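Local coordinates for protein endo-beta-1,4-glucanase (Ampullaria crossean, PDB 5XBU) that probably hydrolyses internal beta-1,4-glucosidic bonds of cellulose, as a glycoside hydrolase family 45 endoglucanase with a double-psi beta-barrel fold, at residues Glu62-Asp67 and Tyr137-Asp142; Ser70-Gly75 and Thr109-Ile114. All coordinates share one frame; numbering follows the deposited sequence.

Contact 1. Residues Glu62-Asp67 and Tyr137-Asp142; sequences ERYFDD and YEVHFD
Tyr64 and Val139 bring the two backbones nearest, their CA atoms 6.8 Å apart, where the short helix 62-65 packs beside segment 137-142, which leads into strand 140-144. This strand belongs to the double-psi beta-barrel of family 45 enzymes and pairs antiparallel with strand 57-60, which runs almost directly into the helix. A Schellman motif closes the helix: Asp67 has positive phi and its N-H bonds to Tyr64 O, with N and O 3.0 Å apart, and Gly68 N reaches Arg63 O. The contact is buried and apolar, and Tyr64 carries the helix side of it. With CG anti to the backbone N (chi1 174°), Tyr64 reaches out to the strand. Val139 CG2 presses against the root of that side chain, 3.5 Å from Tyr64 CB. Farther out, the edge of the Phe141 ring is turned toward the face of Tyr64 in an offset edge-to-face pair, centroids 6.0 Å apart and planes at 77°; Phe141 CE1 comes to within 4.1 Å of Tyr64 CE2. Phe141 also packs on Val82 and Leu84, and Tyr64 on Val82, so both rings also touch strand 81-86. The phenol's polar end is satisfied by Glu164. On the helix itself, Arg63 NH1 makes a 2.8 Å salt bridge to Glu62 OE1, which lies close to the guanidinium plane, whereas NH1 meets OE1 from above the carboxylate plane, 51° out of it.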
# COMPACT_ATOMS: atom_id res chain seq x y z
N GLU A 62 -2.92 8.12 -1.95
CA GLU A 62 -2.40 9.10 -2.89
C GLU A 62 -1.25 9.95 -2.35
O GLU A 62 -0.26 10.17 -3.05
CB GLU A 62 -3.57 10.00 -3.30
CG GLU A 62 -3.26 11.03 -4.36
CD GLU A 62 -4.49 11.79 -4.80
OE1 GLU A 62 -4.31 12.95 -5.20
OE2 GLU A 62 -5.62 11.24 -4.78
N ARG A 63 -1.39 10.50 -1.14
CA ARG A 63 -0.37 11.43 -0.67
C ARG A 63 0.95 10.74 -0.38
O ARG A 63 2.00 11.38 -0.51
CB ARG A 63 -0.88 12.25 0.50
CG ARG A 63 -1.98 13.23 0.12
CD ARG A 63 -1.45 14.47 -0.67
NE ARG A 63 -2.60 15.30 -1.08
CZ ARG A 63 -3.34 15.09 -2.16
NH1 ARG A 63 -2.94 14.21 -3.07
NH2 ARG A 63 -4.48 15.74 -2.30
N TYR A 64 0.97 9.46 -0.00
CA TYR A 64 2.23 8.73 0.03
C TYR A 64 2.70 8.42 -1.38
O TYR A 64 3.88 8.60 -1.71
CB TYR A 64 2.15 7.45 0.88
CG TYR A 64 3.42 6.65 0.79
CD1 TYR A 64 4.61 7.12 1.34
CD2 TYR A 64 3.45 5.47 0.08
CE1 TYR A 64 5.79 6.42 1.19
CE2 TYR A 64 4.62 4.78 -0.09
CZ TYR A 64 5.79 5.24 0.46
OH TYR A 64 6.93 4.50 0.26
N PHE A 65 1.80 7.92 -2.23
CA PHE A 65 2.14 7.59 -3.61
C PHE A 65 2.94 8.69 -4.28
O PHE A 65 3.93 8.40 -4.97
CB PHE A 65 0.86 7.32 -4.39
CG PHE A 65 1.08 7.09 -5.84
CD1 PHE A 65 1.48 5.86 -6.30
CD2 PHE A 65 0.85 8.10 -6.78
CE1 PHE A 65 1.67 5.63 -7.65
CE2 PHE A 65 1.04 7.88 -8.11
CZ PHE A 65 1.47 6.63 -8.56
N ASP A 66 2.51 9.95 -4.11
CA ASP A 66 3.19 11.07 -4.76
C ASP A 66 3.88 11.99 -3.77
O ASP A 66 4.10 13.16 -4.08
CB ASP A 66 2.25 11.88 -5.65
CG ASP A 66 3.01 12.76 -6.63
OD1 ASP A 66 4.12 12.36 -7.08
OD2 ASP A 66 2.49 13.86 -6.93
N ASP A 67 4.27 11.48 -2.60
CA ASP A 67 5.07 12.25 -1.64
C ASP A 67 4.53 13.67 -1.41
O ASP A 67 5.25 14.66 -1.51
CB ASP A 67 6.55 12.30 -2.04
CG ASP A 67 7.43 12.93 -0.98
OD1 ASP A 67 7.14 12.75 0.23
OD2 ASP A 67 8.41 13.60 -1.36
N TYR A 137 -4.79 5.95 10.59
CA TYR A 137 -3.50 5.56 10.03
C TYR A 137 -2.97 6.63 9.09
O TYR A 137 -3.72 7.21 8.30
CB TYR A 137 -3.59 4.22 9.28
CG TYR A 137 -4.07 3.12 10.20
CD1 TYR A 137 -3.18 2.53 11.08
CD2 TYR A 137 -5.39 2.73 10.19
CE1 TYR A 137 -3.61 1.55 11.98
CE2 TYR A 137 -5.84 1.74 11.09
CZ TYR A 137 -4.94 1.16 11.96
OH TYR A 137 -5.42 0.20 12.84
N GLU A 138 -1.66 6.85 9.15
CA GLU A 138 -1.02 7.87 8.31
C GLU A 138 -0.89 7.47 6.85
O GLU A 138 -0.53 8.33 6.03
CB GLU A 138 0.36 8.24 8.84
CG GLU A 138 1.38 7.15 8.72
CD GLU A 138 2.79 7.56 9.05
OE1 GLU A 138 3.00 8.67 9.60
OE2 GLU A 138 3.71 6.77 8.72
N VAL A 139 -1.08 6.20 6.52
CA VAL A 139 -0.95 5.71 5.17
C VAL A 139 -1.78 4.44 5.07
O VAL A 139 -2.04 3.76 6.08
CB VAL A 139 0.54 5.45 4.81
CG1 VAL A 139 1.13 4.31 5.58
CG2 VAL A 139 0.74 5.28 3.31
N HIS A 140 -2.21 4.14 3.85
CA HIS A 140 -2.98 2.95 3.53
C HIS A 140 -2.31 2.24 2.37
O HIS A 140 -1.89 2.88 1.41
CB HIS A 140 -4.40 3.31 3.15
CG HIS A 140 -5.27 2.13 2.96
ND1 HIS A 140 -5.78 1.46 4.04
CD2 HIS A 140 -5.65 1.47 1.84
CE1 HIS A 140 -6.46 0.42 3.58
NE2 HIS A 140 -6.40 0.41 2.25
N PHE A 141 -2.26 0.91 2.42
CA PHE A 141 -1.77 0.09 1.31
C PHE A 141 -2.89 -0.80 0.80
O PHE A 141 -3.34 -1.71 1.51
CB PHE A 141 -0.53 -0.72 1.71
CG PHE A 141 0.62 0.17 2.04
CD1 PHE A 141 1.33 0.83 1.03
CD2 PHE A 141 0.99 0.43 3.37
CE1 PHE A 141 2.35 1.70 1.32
CE2 PHE A 141 2.03 1.29 3.65
CZ PHE A 141 2.71 1.93 2.65
N ASP A 142 -3.31 -0.57 -0.44
CA ASP A 142 -4.26 -1.45 -1.11
C ASP A 142 -3.43 -2.52 -1.82
O ASP A 142 -2.54 -2.20 -2.61
CB ASP A 142 -5.12 -0.65 -2.08
CG ASP A 142 -6.51 -1.23 -2.27
OD1 ASP A 142 -6.82 -2.29 -1.70
OD2 ASP A 142 -7.28 -0.59 -3.02

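Contact 2. Residues Ser70-Gly75 and Thr109-Ile114; sequences SNLWCG and TNACPI
The puckered pyrrolidine ring of Pro113 is met at its CB and CG corner by Leu72, whose CD1 lies 4.0 Å from Pro113 CG; the two side chains cross at about a right angle. Pro113 was modelled in two conformers, and this geometry describes one of them. The Trp73 indole, the flat aromatic group here, takes no part across the contact but has Cys74 SG over one face, 3.4 Å above the ring plane and displaced toward its rim. Leu72 spreads its branches over two neighbours. CG stands opposite the carbonyl carbon (chi1 -67°), and from there CD1 goes to the proline while CD2 settles 3.8 Å from Ala111 CB. The two loops follow helix 62-65 and strand 104-108 of the barrel, and disulfides to other parts of the chain tie each of them down: Cys74 to Cys180, Cys112 to Cys121. Asn110 turns its amide back, OD1 accepting a weak bond from Ala111 N at 2.9 Å as well as one from Ala37 N, while ND2 bonds to Tyr30 OH. No directional bond crosses between the two loops, so Leu72 joins them at the surface by apolar packing, its methyls against the Ala111 methyl and the proline methylenes.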
# COMPACT_ATOMS: atom_id res chain seq x y z
N SER A 70 -0.35 15.36 -5.91
CA SER A 70 -1.60 14.82 -6.41
C SER A 70 -1.41 14.12 -7.74
O SER A 70 -2.42 13.74 -8.37
CB SER A 70 -2.65 15.90 -6.57
OG SER A 70 -2.18 16.90 -7.45
N ASN A 71 -0.17 13.91 -8.18
CA ASN A 71 0.05 13.21 -9.43
C ASN A 71 -0.37 11.76 -9.30
O ASN A 71 -0.02 11.06 -8.35
CB ASN A 71 1.50 13.27 -9.86
CG ASN A 71 1.86 14.59 -10.47
OD1 ASN A 71 1.02 15.30 -11.03
ND2 ASN A 71 3.14 14.93 -10.38
N LEU A 72 -1.14 11.32 -10.28
CA LEU A 72 -1.57 9.94 -10.34
C LEU A 72 -0.94 9.19 -11.50
O LEU A 72 -1.40 8.10 -11.84
CB LEU A 72 -3.10 9.87 -10.36
CG LEU A 72 -3.80 10.33 -9.09
CD1 LEU A 72 -5.29 10.30 -9.35
CD2 LEU A 72 -3.44 9.50 -7.85
N TRP A 73 0.09 9.75 -12.12
CA TRP A 73 0.90 9.08 -13.13
C TRP A 73 2.35 9.32 -12.76
O TRP A 73 2.76 10.47 -12.58
CB TRP A 73 0.60 9.64 -14.53
CG TRP A 73 1.50 9.10 -15.60
CD1 TRP A 73 2.49 9.78 -16.24
CD2 TRP A 73 1.48 7.79 -16.15
NE1 TRP A 73 3.10 8.97 -17.17
CE2 TRP A 73 2.48 7.74 -17.13
CE3 TRP A 73 0.70 6.64 -15.92
CZ2 TRP A 73 2.74 6.59 -17.87
CZ3 TRP A 73 0.96 5.51 -16.65
CH2 TRP A 73 1.96 5.50 -17.61
N CYS A 74 3.11 8.25 -12.57
CA CYS A 74 4.51 8.36 -12.19
C CYS A 74 4.66 9.20 -10.91
O CYS A 74 5.43 10.15 -10.83
CB CYS A 74 5.41 8.88 -13.31
SG CYS A 74 5.32 7.94 -14.86
N GLY A 75 3.92 8.79 -9.89
CA GLY A 75 4.10 9.37 -8.58
C GLY A 75 5.52 9.19 -8.09
O GLY A 75 6.22 8.25 -8.48
N THR A 109 3.22 0.03 -7.33
CA THR A 109 3.03 0.04 -8.78
C THR A 109 1.77 0.78 -9.20
O THR A 109 1.52 0.90 -10.40
CB THR A 109 3.01 -1.37 -9.37
OG1 THR A 109 1.84 -2.01 -8.88
CG2 THR A 109 4.25 -2.15 -9.05
N ASN A 110 0.99 1.30 -8.25
CA ASN A 110 -0.27 1.94 -8.58
C ASN A 110 -0.60 2.88 -7.43
O ASN A 110 0.12 2.94 -6.45
CB ASN A 110 -1.30 0.83 -8.83
CG ASN A 110 -2.59 1.31 -9.45
OD1 ASN A 110 -2.68 2.39 -10.02
ND2 ASN A 110 -3.62 0.49 -9.34
N ALA A 111 -1.70 3.62 -7.59
CA ALA A 111 -2.16 4.59 -6.59
C ALA A 111 -3.59 4.29 -6.17
O ALA A 111 -4.41 3.86 -6.99
CB ALA A 111 -2.12 6.00 -7.18
N CYS A 112 -3.87 4.59 -4.90
CA CYS A 112 -5.22 4.58 -4.35
C CYS A 112 -5.63 6.05 -4.20
O CYS A 112 -5.25 6.70 -3.21
CB CYS A 112 -5.24 3.87 -3.00
SG CYS A 112 -6.89 3.77 -2.22
N PRO A 113 -6.33 6.63 -5.18
CA PRO A 113 -6.62 8.07 -5.08
C PRO A 113 -7.60 8.36 -3.96
O PRO A 113 -8.45 7.54 -3.61
CB PRO A 113 -7.27 8.42 -6.43
CG PRO A 113 -6.97 7.29 -7.33
CD PRO A 113 -6.78 6.07 -6.47
N ILE A 114 -7.50 9.58 -3.43
CA ILE A 114 -8.49 10.05 -2.47
C ILE A 114 -9.88 9.94 -3.07
O ILE A 114 -10.83 9.47 -2.43
CB ILE A 114 -8.18 11.49 -2.04
CG1 ILE A 114 -6.85 11.55 -1.28
CG2 ILE A 114 -9.33 12.11 -1.27
CD1 ILE A 114 -6.25 12.95 -1.16

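Overall arrangement
Along the chain the segments come in the order 62-67, 70-75, 109-114, 137-142, so contact 2 is nested inside the loop closed by contact 1. Their centres are about 9 Å apart, contact 1 being buried and contact 2 at the surface. Helix 62-65, part of contact 1, also borders contact 2: Tyr64 faces the barrel, whereas Phe65 packs on Ala111 and on the backbone O of Asn110. Probable hydrogen bonds from the first residue of the helix and from the first residue after it join the contacts, Glu62 OE2 to Ile114 N and Asp66 OD2 to Asn71 N. The helix thus links the strand 140-144 side of the double-psi barrel to the loops 70-75 and 109-114, each holding a disulfide cysteine.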